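Stress response kinase A (Escherichia coli, PDB 1ZYL) phosphorylates serine and threonine residues, its own included, using ATP, and probably protects the cell against stress linked to reactive oxygen species. Local coordinates at residues Ala74-Asn79 with Gly136-Phe141; Gly126-Arg131 with Asp211-Val216; Asp65-Glu70 with Gln93-His98. One frame throughout, in Å; residues are numbered along the deposited sequence.

Contact 1 (Ala74-Asn79 with Gly136-Phe141); sequences ALQLVN and GRKQLF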
loop_
_atom_site.group_PDB
_atom_site.type_symbol
_atom_site.label_atom_id
_atom_site.label_comp_id
_atom_site.label_asym_id
_atom_site.label_seq_id
_atom_site.Cartn_x
_atom_site.Cartn_y
_atom_site.Cartn_z
ATOM N N ALA A 74 -3.571 8.602 11.367
ATOM C CA ALA A 74 -4.957 8.692 10.920
ATOM C C ALA A 74 -5.744 9.691 11.755
ATOM O O ALA A 74 -6.455 10.537 11.220
ATOM C CB ALA A 74 -5.626 7.331 10.998
ATOM N N LEU A 75 -5.605 9.592 13.073
ATOM C CA LEU A 75 -6.319 10.475 13.983
ATOM C C LEU A 75 -5.912 11.928 13.778
ATOM O O LEU A 75 -6.767 12.809 13.727
ATOM C CB LEU A 75 -6.057 10.066 15.430
ATOM C CG LEU A 75 -7.211 10.346 16.394
ATOM C CD1 LEU A 75 -8.194 9.173 16.346
ATOM C CD2 LEU A 75 -6.675 10.542 17.812
ATOM N N GLN A 76 -4.610 12.178 13.664
ATOM C CA GLN A 76 -4.107 13.533 13.450
ATOM C C GLN A 76 -4.580 14.058 12.100
ATOM O O GLN A 76 -5.014 15.204 11.979
ATOM C CB GLN A 76 -2.577 13.552 13.508
ATOM C CG GLN A 76 -1.952 14.864 13.043
ATOM C CD GLN A 76 -0.476 14.983 13.396
ATOM O OE1 GLN A 76 0.251 13.986 13.450
ATOM N NE2 GLN A 76 -0.023 16.209 13.621
ATOM N N LEU A 77 -4.495 13.205 11.089
ATOM C CA LEU A 77 -4.914 13.560 9.741
ATOM C C LEU A 77 -6.370 14.049 9.741
ATOM O O LEU A 77 -6.730 14.972 9.002
ATOM C CB LEU A 77 -4.756 12.337 8.833
ATOM C CG LEU A 77 -4.149 12.518 7.440
ATOM C CD1 LEU A 77 -2.922 13.398 7.521
ATOM C CD2 LEU A 77 -3.790 11.150 6.857
ATOM N N VAL A 78 -7.206 13.428 10.568
ATOM C CA VAL A 78 -8.608 13.819 10.657
ATOM C C VAL A 78 -8.658 15.244 11.197
ATOM O O VAL A 78 -9.385 16.091 10.676
ATOM C CB VAL A 78 -9.394 12.891 11.616
ATOM C CG1 VAL A 78 -10.861 13.240 11.603
ATOM C CG2 VAL A 78 -9.210 11.457 11.210
ATOM N N ASN A 79 -7.875 15.498 12.241
ATOM C CA ASN A 79 -7.801 16.820 12.858
ATOM C C ASN A 79 -7.544 17.932 11.839
ATOM O O ASN A 79 -8.180 18.983 11.889
ATOM C CB ASN A 79 -6.686 16.858 13.910
ATOM C CG ASN A 79 -7.214 17.021 15.323
ATOM O OD1 ASN A 79 -7.564 16.041 15.992
ATOM N ND2 ASN A 79 -7.284 18.269 15.785
ATOM N N GLY A 136 1.505 14.746 7.307
ATOM C CA GLY A 136 2.526 13.722 7.301
ATOM C C GLY A 136 3.942 14.223 7.467
ATOM O O GLY A 136 4.808 13.471 7.906
ATOM N N ARG A 137 4.210 15.477 7.124
ATOM C CA ARG A 137 5.577 15.955 7.279
ATOM C C ARG A 137 5.902 16.454 8.684
ATOM O O ARG A 137 7.074 16.625 9.019
ATOM C CB ARG A 137 5.913 17.035 6.240
ATOM C CG ARG A 137 4.956 18.213 6.150
ATOM C CD ARG A 137 5.564 19.290 5.258
ATOM N NE ARG A 137 6.282 18.703 4.129
ATOM C CZ ARG A 137 5.711 18.229 3.023
ATOM N NH1 ARG A 137 4.393 18.274 2.861
ATOM N NH2 ARG A 137 6.468 17.676 2.086
ATOM N N LYS A 138 4.878 16.658 9.510
ATOM C CA LYS A 138 5.093 17.132 10.872
ATOM C C LYS A 138 6.075 16.273 11.696
ATOM O O LYS A 138 6.852 16.801 12.495
ATOM C CB LYS A 138 3.747 17.268 11.581
ATOM C CG LYS A 138 2.859 18.356 10.956
ATOM C CD LYS A 138 1.505 18.444 11.633
ATOM C CE LYS A 138 0.613 19.469 10.959
ATOM N NZ LYS A 138 -0.749 19.511 11.580
ATOM N N GLN A 139 6.036 14.958 11.506
ATOM C CA GLN A 139 6.953 14.039 12.183
ATOM C C GLN A 139 7.002 12.723 11.433
ATOM O O GLN A 139 6.111 12.427 10.641
ATOM C CB GLN A 139 6.565 13.804 13.646
ATOM C CG GLN A 139 5.089 13.721 13.917
ATOM C CD GLN A 139 4.795 13.535 15.388
ATOM O OE1 GLN A 139 3.701 13.856 15.859
ATOM N NE2 GLN A 139 5.770 13.006 16.125
ATOM N N LEU A 140 8.057 11.951 11.677
ATOM C CA LEU A 140 8.280 10.671 11.010
ATOM C C LEU A 140 8.007 9.445 11.869
ATOM O O LEU A 140 8.244 9.446 13.075
ATOM C CB LEU A 140 9.732 10.595 10.532
ATOM C CG LEU A 140 10.148 11.052 9.134
ATOM C CD1 LEU A 140 9.118 11.969 8.513
ATOM C CD2 LEU A 140 11.479 11.732 9.236
ATOM N N PHE A 141 7.518 8.383 11.245
ATOM C CA PHE A 141 7.282 7.153 11.985
ATOM C C PHE A 141 8.623 6.778 12.631
ATOM O O PHE A 141 9.682 7.270 12.229
ATOM C CB PHE A 141 6.812 6.050 11.031
ATOM C CG PHE A 141 5.421 6.265 10.493
ATOM C CD1 PHE A 141 5.147 6.084 9.144
ATOM C CD2 PHE A 141 4.376 6.631 11.345
ATOM C CE1 PHE A 141 3.853 6.262 8.646
ATOM C CE2 PHE A 141 3.064 6.812 10.854
ATOM C CZ PHE A 141 2.806 6.627 9.508
#
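Q76 is the residue of helix 74-79 that meets the loop 136-141, and it faces K138 and Q139. Its CB points toward the loop. CG stands anti to the backbone N (chi1 169°) and the chain runs on extended, which carries the amide away from the helix backbone to the loop. The nitrogen side of the amide meets K138: NE2 of Q76 lies 3.4 Å from CD of K138. The two side chains cross obliquely, so NE2 rests against the methylene part of the lysine. NZ of K138 is farther from NE2 of Q76, at 3.9 Å; both are donors, so this is not a bond. The strong partner of NZ is D80, just past the helix end, with which it forms a salt bridge. The other side of the amide turns toward Q139, where OE1 of Q76 is 4.2 Å from OE1 of Q139. Both are amide oxygens, so this is plain proximity. OE1 of Q76 is satisfied by a hydrogen bond from NH1 of R197. The same arginine uses NH2 to bond the backbone O of Q139, so its guanidinium links both segments.

L77 follows, and it is buried. It packs on M132 and T135 of helix 119-136.

The contact lies near the surface, away from the annotated sites, and buries 137 Å² in all. It joins the C-terminal end of helix 64-79 to the turn that leaves helix 119-136. Strand 196-197 supplies R197 beside both, and K138 and F141 also touch that residue.

Contact 2 (Gly126-Arg131 with Asp211-Val216); sequences GRYLGR and DGPMFV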
loop_
_atom_site.group_PDB
_atom_site.type_symbol
_atom_site.label_atom_id
_atom_site.label_comp_id
_atom_site.label_asym_id
_atom_site.label_seq_id
_atom_site.Cartn_x
_atom_site.Cartn_y
_atom_site.Cartn_z
ATOM N N GLY A 126 -5.500 15.102 -5.632
ATOM C CA GLY A 126 -4.160 15.654 -5.558
ATOM C C GLY A 126 -4.076 16.740 -4.504
ATOM O O GLY A 126 -3.059 16.887 -3.819
ATOM N N ARG A 127 -5.157 17.500 -4.377
ATOM C CA ARG A 127 -5.226 18.582 -3.409
ATOM C C ARG A 127 -5.246 18.058 -1.965
ATOM O O ARG A 127 -4.502 18.550 -1.121
ATOM C CB ARG A 127 -6.458 19.441 -3.688
ATOM C CG ARG A 127 -6.625 20.601 -2.744
ATOM C CD ARG A 127 -7.866 21.398 -3.090
ATOM N NE ARG A 127 -8.532 21.892 -1.888
ATOM C CZ ARG A 127 -9.157 21.113 -1.007
ATOM N NH1 ARG A 127 -9.205 19.796 -1.199
ATOM N NH2 ARG A 127 -9.727 21.650 0.069
ATOM N N TYR A 128 -6.085 17.065 -1.682
ATOM C CA TYR A 128 -6.157 16.493 -0.342
ATOM C C TYR A 128 -4.862 15.772 -0.023
ATOM O O TYR A 128 -4.440 15.710 1.130
ATOM C CB TYR A 128 -7.332 15.521 -0.236
ATOM C CG TYR A 128 -8.626 16.183 0.180
ATOM C CD1 TYR A 128 -9.854 15.734 -0.310
ATOM C CD2 TYR A 128 -8.625 17.248 1.084
ATOM C CE1 TYR A 128 -11.050 16.331 0.089
ATOM C CE2 TYR A 128 -9.812 17.848 1.490
ATOM C CZ TYR A 128 -11.020 17.387 0.992
ATOM O OH TYR A 128 -12.194 17.972 1.409
ATOM N N LEU A 129 -4.238 15.228 -1.057
ATOM C CA LEU A 129 -2.973 14.522 -0.916
ATOM C C LEU A 129 -1.914 15.540 -0.470
ATOM O O LEU A 129 -0.950 15.210 0.221
ATOM C CB LEU A 129 -2.597 13.907 -2.265
ATOM C CG LEU A 129 -2.180 12.436 -2.349
ATOM C CD1 LEU A 129 -2.875 11.604 -1.276
ATOM C CD2 LEU A 129 -2.526 11.917 -3.743
ATOM N N GLY A 130 -2.118 16.791 -0.872
ATOM C CA GLY A 130 -1.192 17.844 -0.514
ATOM C C GLY A 130 -1.384 18.229 0.934
ATOM O O GLY A 130 -0.428 18.577 1.623
ATOM N N ARG A 131 -2.625 18.176 1.402
ATOM C CA ARG A 131 -2.887 18.508 2.787
ATOM C C ARG A 131 -2.472 17.319 3.651
ATOM O O ARG A 131 -2.097 17.488 4.814
ATOM C CB ARG A 131 -4.367 18.824 3.005
ATOM C CG ARG A 131 -4.669 19.260 4.441
ATOM C CD ARG A 131 -6.153 19.487 4.695
ATOM N NE ARG A 131 -6.667 20.666 4.005
ATOM C CZ ARG A 131 -7.929 21.075 4.071
ATOM N NH1 ARG A 131 -8.314 22.160 3.416
ATOM N NH2 ARG A 131 -8.812 20.395 4.789
ATOM N N ASP A 211 -18.925 12.537 -3.268
ATOM C CA ASP A 211 -18.788 13.988 -3.332
ATOM C C ASP A 211 -17.574 14.415 -2.508
ATOM O O ASP A 211 -17.677 15.064 -1.460
ATOM C CB ASP A 211 -20.075 14.672 -2.876
ATOM C CG ASP A 211 -21.140 14.662 -3.960
ATOM O OD1 ASP A 211 -20.936 15.325 -4.998
ATOM O OD2 ASP A 211 -22.172 13.982 -3.787
ATOM N N GLY A 212 -16.415 14.013 -3.029
ATOM C CA GLY A 212 -15.135 14.286 -2.407
ATOM C C GLY A 212 -14.345 12.992 -2.324
ATOM O O GLY A 212 -14.935 11.911 -2.273
ATOM N N PRO A 213 -13.008 13.058 -2.348
ATOM C CA PRO A 213 -12.239 11.816 -2.259
ATOM C C PRO A 213 -12.185 11.395 -0.808
ATOM O O PRO A 213 -12.327 12.223 0.089
ATOM C CB PRO A 213 -10.855 12.217 -2.767
ATOM C CG PRO A 213 -11.123 13.398 -3.629
ATOM C CD PRO A 213 -12.157 14.154 -2.832
ATOM N N MET A 214 -11.990 10.107 -0.583
ATOM C CA MET A 214 -11.881 9.581 0.768
ATOM C C MET A 214 -10.852 8.477 0.706
ATOM O O MET A 214 -11.079 7.459 0.056
ATOM C CB MET A 214 -13.210 9.004 1.244
ATOM C CG MET A 214 -14.328 10.011 1.318
ATOM S SD MET A 214 -15.838 9.210 1.831
ATOM C CE MET A 214 -16.143 8.144 0.415
ATOM N N PHE A 215 -9.717 8.682 1.361
ATOM C CA PHE A 215 -8.674 7.677 1.353
ATOM C C PHE A 215 -8.932 6.609 2.398
ATOM O O PHE A 215 -9.288 6.903 3.543
ATOM C CB PHE A 215 -7.311 8.336 1.563
ATOM C CG PHE A 215 -7.019 9.393 0.556
ATOM C CD1 PHE A 215 -7.481 10.688 0.739
ATOM C CD2 PHE A 215 -6.384 9.069 -0.636
ATOM C CE1 PHE A 215 -7.324 11.643 -0.255
ATOM C CE2 PHE A 215 -6.224 10.017 -1.637
ATOM C CZ PHE A 215 -6.694 11.303 -1.447
ATOM N N VAL A 216 -8.773 5.359 1.991
ATOM C CA VAL A 216 -8.989 4.256 2.905
ATOM C C VAL A 216 -7.773 3.358 2.939
ATOM O O VAL A 216 -7.030 3.258 1.955
ATOM C CB VAL A 216 -10.218 3.404 2.493
ATOM C CG1 VAL A 216 -11.480 4.211 2.659
ATOM C CG2 VAL A 216 -10.084 2.943 1.052
#
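Helix 126-131, through Y128 and L129, packs on P213 and F215 of strand 213-215 with the axes 9.5 Å apart and 45° between their directions. The contact is apolar and largely buried. The Y128 ring meets the proline with its edge: CD of P213 sits against the CD1-CE1 side, near the ring plane and 3.8 Å from both CD1 and CE1 of Y128. The two side chains cross at about a right angle. R127 of the same helix places NH1 over one face of the Y128 ring, offset toward the rim. The far rim of the F215 ring touches two neighbouring helix residues. Its CE1 is 3.9 Å from CB of Y128, which lies at the ring edge. Its CE2 is 3.7 Å from CD1 of L129, a methyl that comes obliquely to the ring and also meets CZ. M214 points away from the helix, as expected from the alternation of side chains along a strand. V125 and M132 also touch F215. In the protein kinase-like fold, a helix of the C-terminal lobe, 119-136, here packs against the hairpin 207-209/213-215. That hairpin links the catalytic loop, with N206, to D217; both are inferred magnesium ligands.

Contact 3 (Asp65-Glu70 with Gln93-His98); sequences DQILEE and QTLLNH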
loop_
_atom_site.group_PDB
_atom_site.type_symbol
_atom_site.label_atom_id
_atom_site.label_comp_id
_atom_site.label_asym_id
_atom_site.label_seq_id
_atom_site.Cartn_x
_atom_site.Cartn_y
_atom_site.Cartn_z
ATOM N N ASP A 65 3.365 -1.110 18.593
ATOM C CA ASP A 65 4.035 0.174 18.447
ATOM C C ASP A 65 3.925 0.711 17.025
ATOM O O ASP A 65 4.004 1.917 16.809
ATOM C CB ASP A 65 5.509 0.038 18.820
ATOM C CG ASP A 65 5.704 -0.349 20.264
ATOM O OD1 ASP A 65 4.754 -0.905 20.857
ATOM O OD2 ASP A 65 6.805 -0.109 20.802
ATOM N N GLN A 66 3.747 -0.179 16.056
ATOM C CA GLN A 66 3.643 0.228 14.659
ATOM C C GLN A 66 2.208 0.590 14.259
ATOM O O GLN A 66 1.978 1.543 13.512
ATOM C CB GLN A 66 4.175 -0.890 13.763
ATOM C CG GLN A 66 5.602 -1.280 14.079
ATOM C CD GLN A 66 6.147 -2.357 13.156
ATOM O OE1 GLN A 66 5.694 -3.504 13.169
ATOM N NE2 GLN A 66 7.125 -1.985 12.343
ATOM N N ILE A 67 1.244 -0.176 14.759
ATOM C CA ILE A 67 -0.155 0.077 14.456
ATOM C C ILE A 67 -0.569 1.353 15.174
ATOM O O ILE A 67 -1.449 2.078 14.714
ATOM C CB ILE A 67 -1.043 -1.117 14.903
ATOM C CG1 ILE A 67 -0.565 -2.388 14.190
ATOM C CG2 ILE A 67 -2.510 -0.862 14.565
ATOM C CD1 ILE A 67 -1.264 -3.656 14.633
ATOM N N LEU A 68 0.076 1.637 16.298
ATOM C CA LEU A 68 -0.246 2.845 17.047
ATOM C C LEU A 68 0.165 4.065 16.247
ATOM O O LEU A 68 -0.519 5.087 16.272
ATOM C CB LEU A 68 0.466 2.855 18.408
ATOM C CG LEU A 68 -0.097 1.932 19.497
ATOM C CD1 LEU A 68 0.830 1.932 20.706
ATOM C CD2 LEU A 68 -1.499 2.378 19.877
ATOM N N GLU A 69 1.288 3.951 15.538
ATOM C CA GLU A 69 1.799 5.048 14.723
ATOM C C GLU A 69 0.849 5.452 13.593
ATOM O O GLU A 69 0.743 6.636 13.264
ATOM C CB GLU A 69 3.170 4.693 14.149
ATOM C CG GLU A 69 4.325 5.007 15.083
ATOM C CD GLU A 69 5.670 4.581 14.522
ATOM O OE1 GLU A 69 6.713 4.950 15.099
ATOM O OE2 GLU A 69 5.686 3.866 13.505
ATOM N N GLU A 70 0.157 4.495 12.988
ATOM C CA GLU A 70 -0.764 4.878 11.935
ATOM C C GLU A 70 -2.053 5.381 12.576
ATOM O O GLU A 70 -2.655 6.344 12.102
ATOM C CB GLU A 70 -1.048 3.716 10.971
ATOM C CG GLU A 70 -1.691 2.498 11.589
ATOM C CD GLU A 70 -2.621 1.787 10.623
ATOM O OE1 GLU A 70 -3.633 2.404 10.234
ATOM O OE2 GLU A 70 -2.341 0.622 10.255
ATOM N N GLN A 93 -7.776 3.386 24.429
ATOM C CA GLN A 93 -7.054 3.451 23.169
ATOM C C GLN A 93 -7.932 3.006 22.013
ATOM O O GLN A 93 -9.146 2.847 22.158
ATOM C CB GLN A 93 -5.806 2.571 23.214
ATOM C CG GLN A 93 -6.116 1.093 23.156
ATOM C CD GLN A 93 -6.923 0.630 24.345
ATOM O OE1 GLN A 93 -7.606 -0.394 24.287
ATOM N NE2 GLN A 93 -6.837 1.376 25.444
ATOM N N THR A 94 -7.291 2.799 20.868
ATOM C CA THR A 94 -7.982 2.385 19.659
ATOM C C THR A 94 -7.556 0.983 19.224
ATOM O O THR A 94 -8.273 0.305 18.483
ATOM C CB THR A 94 -7.710 3.389 18.502
ATOM O OG1 THR A 94 -6.323 3.752 18.485
ATOM C CG2 THR A 94 -8.536 4.640 18.678
ATOM N N LEU A 95 -6.397 0.552 19.711
ATOM C CA LEU A 95 -5.839 -0.754 19.364
ATOM C C LEU A 95 -6.270 -1.893 20.275
ATOM O O LEU A 95 -5.496 -2.328 21.136
ATOM C CB LEU A 95 -4.314 -0.694 19.385
ATOM C CG LEU A 95 -3.588 -1.458 18.287
ATOM C CD1 LEU A 95 -2.224 -1.895 18.819
ATOM C CD2 LEU A 95 -4.417 -2.642 17.827
ATOM N N LEU A 96 -7.484 -2.392 20.084
ATOM C CA LEU A 96 -7.958 -3.496 20.905
ATOM C C LEU A 96 -7.171 -4.759 20.556
ATOM O O LEU A 96 -6.500 -4.825 19.522
ATOM C CB LEU A 96 -9.457 -3.732 20.683
ATOM C CG LEU A 96 -10.403 -2.525 20.728
ATOM C CD1 LEU A 96 -9.807 -1.404 21.585
ATOM C CD2 LEU A 96 -10.636 -2.030 19.319
ATOM N N ASN A 97 -7.254 -5.760 21.425
ATOM C CA ASN A 97 -6.553 -7.021 21.215
ATOM C C ASN A 97 -7.232 -8.206 21.907
ATOM O O ASN A 97 -7.193 -8.339 23.131
ATOM C CB ASN A 97 -5.112 -6.907 21.710
ATOM C CG ASN A 97 -4.444 -8.254 21.854
ATOM O OD1 ASN A 97 -4.197 -8.944 20.868
ATOM N ND2 ASN A 97 -4.159 -8.645 23.089
ATOM N N HIS A 98 -7.863 -9.069 21.124
ATOM C CA HIS A 98 -8.502 -10.234 21.701
ATOM C C HIS A 98 -7.720 -11.470 21.309
ATOM O O HIS A 98 -7.340 -11.635 20.149
ATOM C CB HIS A 98 -9.943 -10.367 21.226
ATOM C CG HIS A 98 -10.672 -11.509 21.856
ATOM N ND1 HIS A 98 -10.465 -11.886 23.165
ATOM C CD2 HIS A 98 -11.636 -12.329 21.377
ATOM C CE1 HIS A 98 -11.274 -12.884 23.466
ATOM N NE2 HIS A 98 -11.997 -13.171 22.400
#
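I67 and L68 of helix 65-70 pack against L95. The contact between the two segments is apolar and rests on these three side chains. The closest backbone pair is L68 and L95, with their CA atoms 7.0 Å apart. L95 points its CB toward the helix and brings its branched end onto I67. CG of L95 lies 3.9 Å from CG2 of I67. The branches spread along the isoleucine: CD2 of L95 is near CG2 of I67, and CD1 of L95 is 4.2 Å from CB of I67. In I67 the CG2 methyl is anti to the backbone N, with CG1 beside that N (chi1 -58°), and this methyl is the branch that meets the leucine. L68 touches the other end of the same side chain, with its CD2 4.2 Å from CB of L95. Both helix residues cross L95 at about a right angle. I67 is buried and L68 is exposed, so the packing runs from the interior to the surface.

This is the N-terminal lobe of the protein kinase-like fold. Helix 64-79 probably corresponds to the C-helix of protein kinases, and the loop after it leads into strand 96-98, the edge strand of the five-stranded antiparallel sheet. L95 also touches Y102 of the adjoining strand 101-107.

The polar bonds of this part of the helix go to residues outside the two segments. The CB of Q66 points away from segment 93-98, and its amide bonds T63 and H143. E69 accepts hydrogen bonds from backbone N atoms of I142, H143 and R144. E70 forms a salt bridge to R144 through OE2.

Overall arrangement
Contacts 1 and 3 share helix 64-79: contact 3 uses its first turns and contact 1 its last, with centres about 15 Å apart. They touch where CE2 of F141 is 3.4 Å from O of E69. The centres of contacts 1 and 2 are about 14 Å apart. These two do not touch but are joined by helix 119-136, whose end opens into the loop of contact 1. The centres of contacts 2 and 3 are about 24 Å apart. Along the chain contact 3 closes before contact 2 opens, while contact 1 interleaves with both. In the kinase-like fold contact 3 lies in the N-terminal lobe and contact 2 in the C-terminal lobe; contact 1 joins helix 64-79 of the first to the loop after helix 119-136 of the second.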